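PDB 5AMV: pectate lyase from Bacillus subtilis, which cleaves the alpha-1,4-linked galacturonan of pectin by calcium-dependent beta-elimination, releasing oligosaccharides with an unsaturated galacturonosyl unit at their non-reducing ends. Local coordinates for residues Y239-D244 and R272-V277; K59-M64 and N137-G142; T19-G24 and S149-I154. All blocks are in the same frame, centred on the assembly; numbering follows the deposited sequence. Where two conformers were deposited one is given.

Contact 1. Residues Y239-D244 and R272-V277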
ATOM      1  N   TYR A 239       4.169  11.850   4.125  1.00  7.22           N
ATOM      2  CA  TYR A 239       3.514  12.844   3.249  1.00  7.00           C
ATOM      3  C   TYR A 239       2.848  12.231   2.026  1.00  7.95           C
ATOM      4  O   TYR A 239       2.812  12.866   0.950  1.00  7.79           O
ATOM      5  CB  TYR A 239       4.524  13.950   2.853  1.00  6.20           C
ATOM      6  CG  TYR A 239       4.934  14.825   4.027  1.00  7.32           C
ATOM      7  CD1 TYR A 239       4.079  15.843   4.473  1.00  9.40           C
ATOM      8  CD2 TYR A 239       6.132  14.603   4.710  1.00 10.29           C
ATOM      9  CE1 TYR A 239       4.418  16.643   5.561  1.00  9.21           C
ATOM     10  CE2 TYR A 239       6.478  15.396   5.798  1.00 10.38           C
ATOM     11  CZ  TYR A 239       5.619  16.398   6.223  1.00 12.24           C
ATOM     12  OH  TYR A 239       5.950  17.185   7.308  1.00 13.95           O
ATOM     13  N   ASN A 240       2.300  11.014   2.176  1.00  6.54           N
ATOM     14  CA  ASN A 240       1.556  10.459   1.072  1.00  6.76           C
ATOM     15  C   ASN A 240       0.077  10.709   1.190  1.00  7.44           C
ATOM     16  O   ASN A 240      -0.410  10.940   2.308  1.00  8.20           O
ATOM     17  CB  ASN A 240       1.826   8.959   0.920  1.00  6.94           C
ATOM     18  CG  ASN A 240       3.297   8.647   0.776  1.00  7.00           C
ATOM     19  OD1 ASN A 240       3.919   8.940  -0.254  1.00  7.27           O
ATOM     20  ND2 ASN A 240       3.866   8.043   1.815  1.00  7.35           N
ATOM     21  N   TYR A 241      -0.638  10.636   0.065  1.00  6.90           N
ATOM     22  CA  TYR A 241      -2.083  10.895   0.065  1.00  6.15           C
ATOM     23  C   TYR A 241      -2.805   9.656  -0.474  1.00  6.97           C
ATOM     24  O   TYR A 241      -2.770   9.371  -1.684  1.00  7.37           O
ATOM     25  CB  TYR A 241      -2.408  12.143  -0.779  1.00  7.42           C
ATOM     26  CG  TYR A 241      -3.875  12.572  -0.822  1.00  6.97           C
ATOM     27  CD1 TYR A 241      -4.838  12.078   0.095  1.00  8.41           C
ATOM     28  CD2 TYR A 241      -4.290  13.523  -1.766  1.00  9.78           C
ATOM     29  CE1 TYR A 241      -6.154  12.487   0.035  1.00  8.69           C
ATOM     30  CE2 TYR A 241      -5.612  13.938  -1.821  1.00 12.54           C
ATOM     31  CZ  TYR A 241      -6.524  13.432  -0.900  1.00 11.84           C
ATOM     32  OH  TYR A 241      -7.835  13.830  -0.950  1.00 12.33           O
ATOM     33  N   TYR A 242      -3.408   8.901   0.439  1.00  5.93           N
ATOM     34  CA  TYR A 242      -4.177   7.719   0.071  1.00  6.94           C
ATOM     35  C   TYR A 242      -5.639   8.122   0.018  1.00  7.68           C
ATOM     36  O   TYR A 242      -6.177   8.690   0.996  1.00  6.93           O
ATOM     37  CB  TYR A 242      -4.015   6.695   1.187  1.00  6.15           C
ATOM     38  CG  TYR A 242      -2.595   6.218   1.462  1.00  6.16           C
ATOM     39  CD1 TYR A 242      -1.777   6.853   2.396  1.00  6.10           C
ATOM     40  CD2 TYR A 242      -2.096   5.088   0.806  1.00  6.41           C
ATOM     41  CE1 TYR A 242      -0.477   6.375   2.656  1.00  4.65           C
ATOM     42  CE2 TYR A 242      -0.820   4.575   1.110  1.00  4.99           C
ATOM     43  CZ  TYR A 242      -0.047   5.225   2.008  1.00  4.68           C
ATOM     44  OH  TYR A 242       1.207   4.800   2.373  1.00  5.89           O
ATOM     45  N   HIS A 243      -6.323   7.842  -1.094  1.00  7.95           N
ATOM     46  CA  HIS A 243      -7.737   8.221  -1.166  1.00  8.09           C
ATOM     47  C   HIS A 243      -8.596   7.318  -2.024  1.00  8.50           C
ATOM     48  O   HIS A 243      -8.110   6.772  -3.011  1.00  7.94           O
ATOM     49  CB  HIS A 243      -7.993   9.707  -1.433  1.00 10.45           C
ATOM     50  CG  HIS A 243      -7.591  10.177  -2.791  1.00 11.95           C
ATOM     51  ND1 HIS A 243      -8.478  10.208  -3.847  1.00 14.88           N
ATOM     52  CD2 HIS A 243      -6.442  10.725  -3.253  1.00 13.52           C
ATOM     53  CE1 HIS A 243      -7.879  10.701  -4.917  1.00 15.42           C
ATOM     54  NE2 HIS A 243      -6.647  11.042  -4.580  1.00 13.53           N
ATOM     55  N   ASP A 244      -9.845   7.146  -1.594  1.00  7.64           N
ATOM     56  CA  ASP A 244     -10.885   6.434  -2.393  1.00  8.63           C
ATOM     57  C   ASP A 244     -10.384   5.031  -2.739  1.00  7.89           C
ATOM     58  O   ASP A 244     -10.104   4.688  -3.904  1.00  8.17           O
ATOM     59  CB  ASP A 244     -11.247   7.270  -3.638  1.00 10.81           C
ATOM     60  CG  ASP A 244     -11.799   8.600  -3.245  1.00 13.92           C
ATOM     61  OD1 ASP A 244     -12.879   8.656  -2.613  1.00 17.19           O
ATOM     62  OD2 ASP A 244     -11.105   9.600  -3.474  1.00 19.76           O
ATOM     63  N   ARG A 272      -2.018  11.357   4.569  1.00  6.62           N
ATOM     64  CA  ARG A 272      -3.439  11.665   4.526  1.00  6.23           C
ATOM     65  C   ARG A 272      -4.211  10.462   4.012  1.00  6.77           C
ATOM     66  O   ARG A 272      -3.799   9.886   3.008  1.00  6.49           O
ATOM     67  CB  ARG A 272      -3.648  12.865   3.587  1.00  6.07           C
ATOM     68  CG  ARG A 272      -5.099  13.342   3.513  1.00  6.10           C
ATOM     69  CD  ARG A 272      -5.173  14.583   2.592  1.00  8.34           C
ATOM     70  NE  ARG A 272      -6.554  15.082   2.573  1.00  8.17           N
ATOM     71  CZ  ARG A 272      -6.992  16.009   1.725  1.00  9.69           C
ATOM     72  NH1 ARG A 272      -6.159  16.522   0.818  1.00 10.35           N
ATOM     73  NH2 ARG A 272      -8.244  16.428   1.792  1.00 11.52           N
ATOM     74  N   TYR A 273      -5.289  10.089   4.714  1.00  5.96           N
ATOM     75  CA  TYR A 273      -6.152   8.956   4.304  1.00  6.13           C
ATOM     76  C   TYR A 273      -7.558   9.501   4.211  1.00  7.13           C
ATOM     77  O   TYR A 273      -8.176   9.805   5.231  1.00  8.19           O
ATOM     78  CB  TYR A 273      -6.112   7.801   5.332  1.00  5.31           C
ATOM     79  CG  TYR A 273      -4.709   7.255   5.615  1.00  7.24           C
ATOM     80  CD1 TYR A 273      -3.870   7.870   6.541  1.00  5.09           C
ATOM     81  CD2 TYR A 273      -4.236   6.107   4.954  1.00  7.27           C
ATOM     82  CE1 TYR A 273      -2.593   7.378   6.803  1.00  7.55           C
ATOM     83  CE2 TYR A 273      -2.989   5.579   5.247  1.00  6.16           C
ATOM     84  CZ  TYR A 273      -2.163   6.243   6.131  1.00  6.48           C
ATOM     85  OH  TYR A 273      -0.901   5.796   6.416  1.00  6.49           O
ATOM     86  N   LYS A 274      -8.069   9.625   2.989  1.00  6.80           N
ATOM     87  CA  LYS A 274      -9.399  10.202   2.781  1.00  6.31           C
ATOM     88  C   LYS A 274     -10.270   9.185   2.035  1.00  7.54           C
ATOM     89  O   LYS A 274      -9.892   8.657   0.989  1.00  6.03           O
ATOM     90  CB  LYS A 274      -9.301  11.469   1.963  1.00  7.31           C
ATOM     91  CG  LYS A 274     -10.726  12.065   1.690  1.00  9.06           C
ATOM     92  CD  LYS A 274     -10.638  13.450   1.116  1.00 12.14           C
ATOM     93  CE  LYS A 274     -12.031  13.964   0.871  1.00 14.35           C
ATOM     94  NZ  LYS A 274     -12.113  15.392   0.406  1.00 18.56           N
ATOM     95  N   ASN A 275     -11.408   8.839   2.619  1.00  7.44           N
ATOM     96  CA  ASN A 275     -12.249   7.793   2.013  1.00  7.48           C
ATOM     97  C   ASN A 275     -11.454   6.506   1.753  1.00  7.03           C
ATOM     98  O   ASN A 275     -11.499   5.909   0.677  1.00  6.70           O
ATOM     99  CB  ASN A 275     -12.977   8.301   0.756  1.00  8.15           C
ATOM    100  CG  ASN A 275     -13.803   9.510   1.028  1.00  9.25           C
ATOM    101  OD1 ASN A 275     -14.440   9.615   2.073  1.00 13.10           O
ATOM    102  ND2 ASN A 275     -13.893  10.393   0.040  1.00 13.62           N
ATOM    103  N   ILE A 276     -10.776   6.088   2.828  1.00  6.31           N
ATOM    104  CA  ILE A 276     -10.129   4.810   2.917  1.00  6.81           C
ATOM    105  C   ILE A 276     -10.959   3.973   3.887  1.00  7.01           C
ATOM    106  O   ILE A 276     -11.386   4.444   4.951  1.00  7.36           O
ATOM    107  CB  ILE A 276      -8.704   4.994   3.464  1.00  5.67           C
ATOM    108  CG1 ILE A 276      -7.818   5.812   2.476  1.00  7.60           C
ATOM    109  CG2 ILE A 276      -8.021   3.609   3.754  1.00  5.97           C
ATOM    110  CD1 ILE A 276      -7.682   5.107   1.076  1.00  6.11           C
ATOM    111  N   VAL A 277     -11.275   2.744   3.485  1.00  6.62           N
ATOM    112  CA  VAL A 277     -12.157   1.903   4.295  1.00  6.13           C
ATOM    113  C   VAL A 277     -11.423   1.353   5.516  1.00  6.62           C
ATOM    114  O   VAL A 277     -11.951   1.430   6.636  1.00  7.22           O
ATOM    115  CB  VAL A 277     -12.799   0.714   3.490  1.00  5.89           C
ATOM    116  CG1 VAL A 277     -13.610  -0.152   4.398  1.00  6.31           C
ATOM    117  CG2 VAL A 277     -13.670   1.244   2.365  1.00  4.80           C
TER
HETATM  118  O   HOH W   1       0.279   3.762   5.028  1.00  6.45           O
HETATM  119  O   HOH W   2     -12.074  11.695  -2.253  1.00 30.09           O
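R272 N donates to N240 O at 2.8 Å, the first of four backbone bonds that run up this parallel ladder; Y242 N to R272 O, K274 N to Y242 O and D244 N to K274 O follow. Past the last rung both segments turn a corner, and the side chains of D244 and N275, lying alongside each other, are joined by a weak bond from N275 ND2 to D244 OD1 and by a water that donates to D244 OD2 and accepts from N275 ND2. D244 OD2 also takes H243 ND1 at 2.7 Å, on the anti side of the carboxylate and near the plane of the imidazole.

On the same face as H243, R272 leaves the strand with CG opposite the backbone N (chi1 -177°) and stays extended to NE, which lays its guanidinium flat over Y241, planes 3° apart and centres 4.3 Å apart. CD sits over the ring near its rim, 3.4 Å from Y241 CE1, while H243 CD2 lies over the centre of the opposite face. E296 pairs with R272 NE in a salt bridge; an alanine in place of the arginine would probably leave E296 without that partner and uncover one face of Y241. On the other face, the Y242 and Y273 rings are parallel but slid apart, centroids 4.8 Å apart; one water links their hydroxyls, weakly on the Y242 side, where OH also bonds T226 OG1.

The two strands belong to successive coils of the parallel beta-helix: strand 200-202 pairs with 241-243 on its other side, F201 and Y295 extend the row of rings, and helix 382-392 packs on R272.

Contact 2. Residues K59-M64 and N137-G142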
ATOM      1  N   LYS A  59       7.939  10.939 -16.490  1.00  7.95           N
ATOM      2  CA  LYS A  59       7.384  12.056 -17.221  1.00  8.58           C
ATOM      3  C   LYS A  59       5.969  11.739 -17.737  1.00  9.10           C
ATOM      4  O   LYS A  59       5.801  10.867 -18.629  1.00 10.65           O
ATOM      5  CB  LYS A  59       8.354  12.395 -18.376  1.00  9.01           C
ATOM      6  CG  LYS A  59       7.871  13.475 -19.282  1.00 12.50           C
ATOM      7  CD  LYS A  59       8.901  13.780 -20.369  1.00 15.94           C
ATOM      8  CE  LYS A  59       8.447  15.015 -21.130  1.00 20.63           C
ATOM      9  NZ  LYS A  59       9.350  15.217 -22.318  1.00 19.90           N
ATOM     10  N   GLY A  60       4.975  12.423 -17.159  1.00  9.10           N
ATOM     11  CA  GLY A  60       3.580  12.283 -17.597  1.00  9.28           C
ATOM     12  C   GLY A  60       2.988  10.998 -17.050  1.00  9.12           C
ATOM     13  O   GLY A  60       3.396  10.510 -15.997  1.00  8.24           O
ATOM     14  N   THR A  61       2.081  10.410 -17.823  1.00  8.92           N
ATOM     15  CA  THR A  61       1.343   9.192 -17.398  1.00  8.96           C
ATOM     16  C   THR A  61       1.934   7.957 -18.040  1.00  9.24           C
ATOM     17  O   THR A  61       2.086   7.919 -19.276  1.00  9.43           O
ATOM     18  CB  THR A  61      -0.103   9.350 -17.847  1.00  9.25           C
ATOM     19  OG1 THR A  61      -0.710  10.402 -17.084  1.00 10.77           O
ATOM     20  CG2 THR A  61      -0.941   8.034 -17.640  1.00  9.85           C
ATOM     21  N   ILE A  62       2.253   6.953 -17.205  1.00  6.82           N
ATOM     22  CA  ILE A  62       2.713   5.640 -17.682  1.00  6.95           C
ATOM     23  C   ILE A  62       1.624   4.609 -17.376  1.00  7.27           C
ATOM     24  O   ILE A  62       1.424   4.202 -16.216  1.00  7.45           O
ATOM     25  CB  ILE A  62       4.084   5.230 -17.052  1.00  7.26           C
ATOM     26  CG1 ILE A  62       5.134   6.281 -17.467  1.00  9.27           C
ATOM     27  CG2 ILE A  62       4.470   3.781 -17.511  1.00  8.40           C
ATOM     28  CD1 ILE A  62       6.581   5.944 -17.048  1.00  9.73           C
ATOM     29  N   ASP A  63       0.891   4.249 -18.433  1.00  6.99           N
ATOM     30  CA  ASP A  63      -0.062   3.150 -18.379  1.00  5.93           C
ATOM     31  C   ASP A  63       0.708   1.839 -18.535  1.00  5.88           C
ATOM     32  O   ASP A  63       1.449   1.641 -19.528  1.00  7.02           O
ATOM     33  CB  ASP A  63      -1.143   3.386 -19.468  1.00  5.83           C
ATOM     34  CG  ASP A  63      -2.202   2.292 -19.524  1.00  7.10           C
ATOM     35  OD1 ASP A  63      -2.225   1.358 -18.688  1.00  8.20           O
ATOM     36  OD2 ASP A  63      -3.093   2.409 -20.412  1.00  9.59           O
ATOM     37  N   MET A  64       0.581   0.970 -17.521  1.00  6.63           N
ATOM     38  CA  MET A  64       1.276  -0.314 -17.511  1.00  7.39           C
ATOM     39  C   MET A  64       0.522  -1.423 -18.222  1.00  7.40           C
ATOM     40  O   MET A  64       1.107  -2.459 -18.540  1.00  6.92           O
ATOM     41  CB  MET A  64       1.632  -0.715 -16.072  1.00  7.31           C
ATOM     42  CG  MET A  64       2.649   0.265 -15.435  1.00  7.86           C
ATOM     43  SD  MET A  64       4.265   0.233 -16.258  1.00  9.55           S
ATOM     44  CE  MET A  64       4.915  -1.366 -15.722  1.00 10.28           C
ATOM     45  N   ASN A 137       2.282  16.125 -12.385  1.00  8.84           N
ATOM     46  CA  ASN A 137       1.290  15.225 -12.986  1.00  9.12           C
ATOM     47  C   ASN A 137       1.882  13.891 -13.404  1.00  8.86           C
ATOM     48  O   ASN A 137       1.332  13.219 -14.293  1.00  9.39           O
ATOM     49  CB  ASN A 137       0.631  15.910 -14.205  1.00  8.57           C
ATOM     50  CG  ASN A 137       1.628  16.154 -15.355  1.00 11.30           C
ATOM     51  OD1 ASN A 137       2.857  16.098 -15.176  1.00 11.34           O
ATOM     52  ND2 ASN A 137       1.086  16.413 -16.564  1.00 11.93           N
ATOM     53  N   ALA A 138       2.975  13.468 -12.741  1.00  7.68           N
ATOM     54  CA  ALA A 138       3.530  12.130 -13.000  1.00  8.27           C
ATOM     55  C   ALA A 138       2.572  11.068 -12.461  1.00  7.91           C
ATOM     56  O   ALA A 138       2.168  11.134 -11.316  1.00  8.72           O
ATOM     57  CB  ALA A 138       4.879  11.984 -12.343  1.00  6.60           C
ATOM     58  N   LYS A 139       2.245  10.070 -13.277  1.00  7.40           N
ATOM     59  CA  LYS A 139       1.237   9.062 -12.900  0.50  7.84           C
ATOM     60  C   LYS A 139       1.718   7.688 -13.351  1.00  7.64           C
ATOM     61  O   LYS A 139       2.308   7.554 -14.429  1.00  7.83           O
ATOM     62  CB  LYS A 139      -0.103   9.358 -13.593  0.50  8.58           C
ATOM     63  CG  LYS A 139      -0.776  10.659 -13.194  0.50 10.98           C
ATOM     64  CD  LYS A 139      -2.051  10.818 -14.029  0.50 13.80           C
ATOM     65  CE  LYS A 139      -2.815  12.100 -13.727  0.50 17.97           C
ATOM     66  NZ  LYS A 139      -1.968  13.330 -13.775  0.50 20.56           N
ATOM     67  N   VAL A 140       1.467   6.680 -12.516  1.00  6.68           N
ATOM     68  CA  VAL A 140       1.623   5.291 -12.921  1.00  6.65           C
ATOM     69  C   VAL A 140       0.203   4.694 -12.824  1.00  7.24           C
ATOM     70  O   VAL A 140      -0.421   4.709 -11.761  1.00  6.90           O
ATOM     71  CB  VAL A 140       2.617   4.535 -11.984  1.00  6.77           C
ATOM     72  CG1 VAL A 140       2.557   3.024 -12.221  1.00  7.81           C
ATOM     73  CG2 VAL A 140       4.027   5.049 -12.183  1.00  7.03           C
ATOM     74  N   VAL A 141      -0.299   4.168 -13.951  1.00  7.77           N
ATOM     75  CA  VAL A 141      -1.670   3.735 -14.050  1.00  8.15           C
ATOM     76  C   VAL A 141      -1.723   2.234 -14.291  1.00  7.07           C
ATOM     77  O   VAL A 141      -1.142   1.748 -15.265  1.00  8.00           O
ATOM     78  CB  VAL A 141      -2.453   4.493 -15.199  1.00  7.82           C
ATOM     79  CG1 VAL A 141      -3.904   4.049 -15.236  1.00  8.43           C
ATOM     80  CG2 VAL A 141      -2.421   6.016 -14.917  1.00 10.38           C
ATOM     81  N   GLY A 142      -2.382   1.500 -13.390  1.00  7.25           N
ATOM     82  CA  GLY A 142      -2.476   0.031 -13.525  1.00  6.97           C
ATOM     83  C   GLY A 142      -1.275  -0.766 -13.008  1.00  6.67           C
ATOM     84  O   GLY A 142      -1.373  -1.975 -12.852  1.00  6.31           O
TER
HETATM   85  O   HOH W   3       4.995  14.430 -15.289  1.00 12.31           O
HETATM   86  O   HOH W   4       0.154  12.904 -16.747  1.00 12.07           O
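Two neighbouring coils of the right-handed parallel beta-helix, the fold of polysaccharide lyase family 1, meet here through strands 61-63 and 139-141, whose axes run 4.7 Å apart. K139 N to G60 O, I62 N to K139 O, V141 N to I62 O and M64 N to V141 O form the ladder. The approach to the carbonyls differs along it: K139 N, 3.0 Å from G60 O, lies 40° out of the carbonyl plane, whereas M64 N approaches V141 O almost head-on at 2.9 Å.

T61, K139 and V141 share one face. There the two branches of T61 serve different partners: OG1 touches K139 CD at 3.4 Å in the conformer given for the lysine, and CG2, opposite the backbone N, meets V141 CG2 at 3.7 Å. In that conformer the aliphatic part of K139 runs extended past the threonine. One water donates to N137 O and also bonds T61 OG1. A second water takes the N-H of G60 and donates to N137 OD1, 2.7 Å from each, linking the two segments at their N-terminal ends. G60 has a positive phi, readily adopted without a side chain. On the other face I62 and V140 are buried, and M64 CG reaches V140 CG1 at 4.2 Å, a light apolar touch.

Strand 158-160 continues the stack beyond 139-141, bonding the backbones of A138, V140 and G142, with F159 against V140. Helix 38-45 packs on M64 through R38 and L41, while V35 of strand 32-35 lies against I62.

Contact 3. Residues T19-G24 and S149-I154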
ATOM      1  N   THR A  19      22.439   1.765   7.378  1.00 13.61           N
ATOM      2  CA  THR A  19      22.983   2.363   6.147  1.00 13.86           C
ATOM      3  C   THR A  19      22.019   3.386   5.559  1.00 14.27           C
ATOM      4  O   THR A  19      22.370   4.088   4.605  1.00 14.69           O
ATOM      5  CB  THR A  19      23.312   1.276   5.089  1.00 13.26           C
ATOM      6  OG1 THR A  19      22.196   0.395   4.927  1.00 14.87           O
ATOM      7  CG2 THR A  19      24.496   0.424   5.548  1.00 16.28           C
ATOM      8  N   GLY A  20      20.806   3.452   6.119  1.00 14.69           N
ATOM      9  CA  GLY A  20      19.802   4.448   5.730  1.00 12.82           C
ATOM     10  C   GLY A  20      19.309   4.332   4.292  1.00 12.94           C
ATOM     11  O   GLY A  20      19.540   3.316   3.611  1.00 12.18           O
ATOM     12  N   THR A  21      18.600   5.364   3.825  1.00 10.12           N
ATOM     13  CA  THR A  21      17.985   5.280   2.501  1.00 10.91           C
ATOM     14  C   THR A  21      18.458   6.402   1.583  1.00 10.65           C
ATOM     15  O   THR A  21      18.045   7.555   1.707  1.00  9.93           O
ATOM     16  CB  THR A  21      16.446   5.223   2.607  1.00 10.28           C
ATOM     17  OG1 THR A  21      16.108   4.079   3.414  1.00  9.67           O
ATOM     18  CG2 THR A  21      15.852   5.053   1.235  1.00  9.69           C
ATOM     19  N   THR A  22      19.361   6.041   0.664  1.00 10.98           N
ATOM     20  CA  THR A  22      19.919   7.021  -0.244  1.00 12.04           C
ATOM     21  C   THR A  22      19.505   6.746  -1.696  1.00 11.15           C
ATOM     22  O   THR A  22      19.839   7.554  -2.600  1.00 11.66           O
ATOM     23  CB  THR A  22      21.486   6.991  -0.151  1.00 11.49           C
ATOM     24  OG1 THR A  22      21.939   5.647  -0.358  1.00 12.54           O
ATOM     25  CG2 THR A  22      21.982   7.517   1.269  1.00 13.32           C
ATOM     26  N   GLY A  23      18.818   5.611  -1.928  1.00 10.04           N
ATOM     27  CA  GLY A  23      18.327   5.254  -3.268  1.00  9.06           C
ATOM     28  C   GLY A  23      19.432   5.367  -4.312  1.00 10.81           C
ATOM     29  O   GLY A  23      20.562   4.891  -4.080  1.00 12.20           O
ATOM     30  N   GLY A  24      19.129   6.030  -5.432  1.00 10.47           N
ATOM     31  CA  GLY A  24      20.086   6.182  -6.543  1.00 11.30           C
ATOM     32  C   GLY A  24      20.831   7.510  -6.577  1.00 12.43           C
ATOM     33  O   GLY A  24      21.341   7.922  -7.637  1.00 12.98           O
ATOM     34  N   SER A 149      14.312  -5.482  -2.911  1.00  9.85           N
ATOM     35  CA  SER A 149      15.707  -5.088  -2.800  1.00 10.32           C
ATOM     36  C   SER A 149      15.920  -4.081  -1.662  1.00  9.75           C
ATOM     37  O   SER A 149      14.976  -3.683  -0.947  1.00 10.23           O
ATOM     38  CB  SER A 149      16.095  -4.443  -4.127  1.00 11.40           C
ATOM     39  OG  SER A 149      15.250  -3.318  -4.364  1.00 11.75           O
ATOM     40  N   ASP A 150      17.170  -3.649  -1.504  1.00  9.85           N
ATOM     41  CA  ASP A 150      17.528  -2.635  -0.523  1.00  9.46           C
ATOM     42  C   ASP A 150      17.762  -1.285  -1.154  1.00  8.69           C
ATOM     43  O   ASP A 150      18.345  -1.184  -2.233  1.00 10.17           O
ATOM     44  CB  ASP A 150      18.807  -3.058   0.226  1.00  9.04           C
ATOM     45  CG  ASP A 150      19.171  -2.116   1.394  1.00 11.12           C
ATOM     46  OD1 ASP A 150      18.589  -2.313   2.486  1.00 10.59           O
ATOM     47  OD2 ASP A 150      20.049  -1.220   1.272  1.00 12.00           O
ATOM     48  N   ASN A 151      17.340  -0.243  -0.444  1.00  8.85           N
ATOM     49  CA  ASN A 151      17.780   1.130  -0.691  1.00  9.58           C
ATOM     50  C   ASN A 151      17.061   1.743  -1.890  1.00  9.62           C
ATOM     51  O   ASN A 151      17.620   1.931  -2.977  1.00  9.13           O
ATOM     52  CB  ASN A 151      19.308   1.225  -0.857  1.00  9.31           C
ATOM     53  CG  ASN A 151      19.796   2.655  -0.804  1.00 10.59           C
ATOM     54  OD1 ASN A 151      19.201   3.493  -0.119  1.00 10.16           O
ATOM     55  ND2 ASN A 151      20.895   2.941  -1.501  1.00  8.33           N
ATOM     56  N   VAL A 152      15.792   2.069  -1.663  1.00  8.01           N
ATOM     57  CA  VAL A 152      14.926   2.507  -2.749  1.00  7.00           C
ATOM     58  C   VAL A 152      14.095   3.688  -2.313  1.00  8.41           C
ATOM     59  O   VAL A 152      13.510   3.675  -1.211  1.00  8.12           O
ATOM     60  CB  VAL A 152      13.995   1.336  -3.268  1.00  6.38           C
ATOM     61  CG1 VAL A 152      12.960   1.864  -4.276  1.00  7.39           C
ATOM     62  CG2 VAL A 152      14.826   0.187  -3.912  1.00  8.13           C
ATOM     63  N   ILE A 153      14.005   4.686  -3.196  1.00  9.08           N
ATOM     64  CA  ILE A 153      13.234   5.898  -2.925  1.00  8.68           C
ATOM     65  C   ILE A 153      12.169   6.053  -4.019  1.00  8.73           C
ATOM     66  O   ILE A 153      12.505   5.992  -5.181  1.00  8.43           O
ATOM     67  CB  ILE A 153      14.161   7.137  -2.885  1.00  9.04           C
ATOM     68  CG1 ILE A 153      15.129   7.031  -1.692  1.00  7.53           C
ATOM     69  CG2 ILE A 153      13.352   8.420  -2.827  1.00  8.88           C
ATOM     70  CD1 ILE A 153      16.204   8.124  -1.702  1.00  7.89           C
ATOM     71  N   ILE A 154      10.912   6.277  -3.617  1.00  7.07           N
ATOM     72  CA  ILE A 154       9.810   6.527  -4.558  1.00  7.60           C
ATOM     73  C   ILE A 154       9.093   7.808  -4.095  1.00  5.93           C
ATOM     74  O   ILE A 154       8.576   7.833  -2.976  1.00  7.62           O
ATOM     75  CB  ILE A 154       8.770   5.364  -4.536  1.00  7.32           C
ATOM     76  CG1 ILE A 154       9.448   3.976  -4.713  1.00 11.09           C
ATOM     77  CG2 ILE A 154       7.647   5.647  -5.558  1.00  8.17           C
ATOM     78  CD1 ILE A 154      10.126   3.754  -6.046  1.00 10.58           C
TER
HETATM   79  O   HOH W   5      20.815   1.018   2.728  1.00 17.12           O
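N151 OD1 is gripped by two consecutive backbone N-H groups of the 19-24 loop. T22 N lies 2.7 Å from it, in the carbonyl plane and on a lone pair; G23 N, at 2.8 Å, comes from above that plane. The other end of the same amide donates through N151 ND2 to T22 OG1, 3.1 Å away and tilted only 16° from the amide plane, and has a further acceptor in N128 OD1. With both ends engaged, the flat group is fixed in its rotation. Its reach comes from chi1 of -167°, which swings CG opposite the backbone N, while T22 holds OG1 between its own N and carbonyl carbon, facing the amide.

Alongside, I153 CD1 lies 3.6 Å from G23 N and from the carbonyl carbon of T22. A side chain on G23 would collide with that methyl, and the positive phi of this residue also suits a glycine. T21 CG2 slides past I153 CG1 at 3.6 Å, both leaning on W195 of the next coil. A water bonded to T19 OG1 lies close to G20 O and D150 OD2.

Farther out, D150 OD1 is held by T192 and H193, T21 OG1 bonds G15 O, and G24 N reaches T130 OG1. N151 itself sits where the chain turns a corner into strand 152-155. The chemistry is therefore that of one buried side-chain amide that grips the loop from outside the strand pairing: its carbonyl oxygen and NH2 group, with no ion pair, hold an irregular N-terminal loop against the turning coil of the beta-helix.

Contacts 1 and 2 are the same kind of joint at different levels of the beta-helix: parallel ladders between successive coils, each four backbone bonds long and partly buried, with centres about 19 Å apart. Their outward faces differ. Contact 1 carries an arginine-tyrosine stack and a histidine-aspartate pair, and lies nearer the calcium and substrate; contact 2 has no rings there, only the aliphatic and hydroxyl packing of T61, K139 and V141. Contact 3 is more buried and has no ladder, since a side-chain amide holds a loop to the coil. In sequence, both segments of contact 2 fall between those of contact 3, whereas contact 1 follows both.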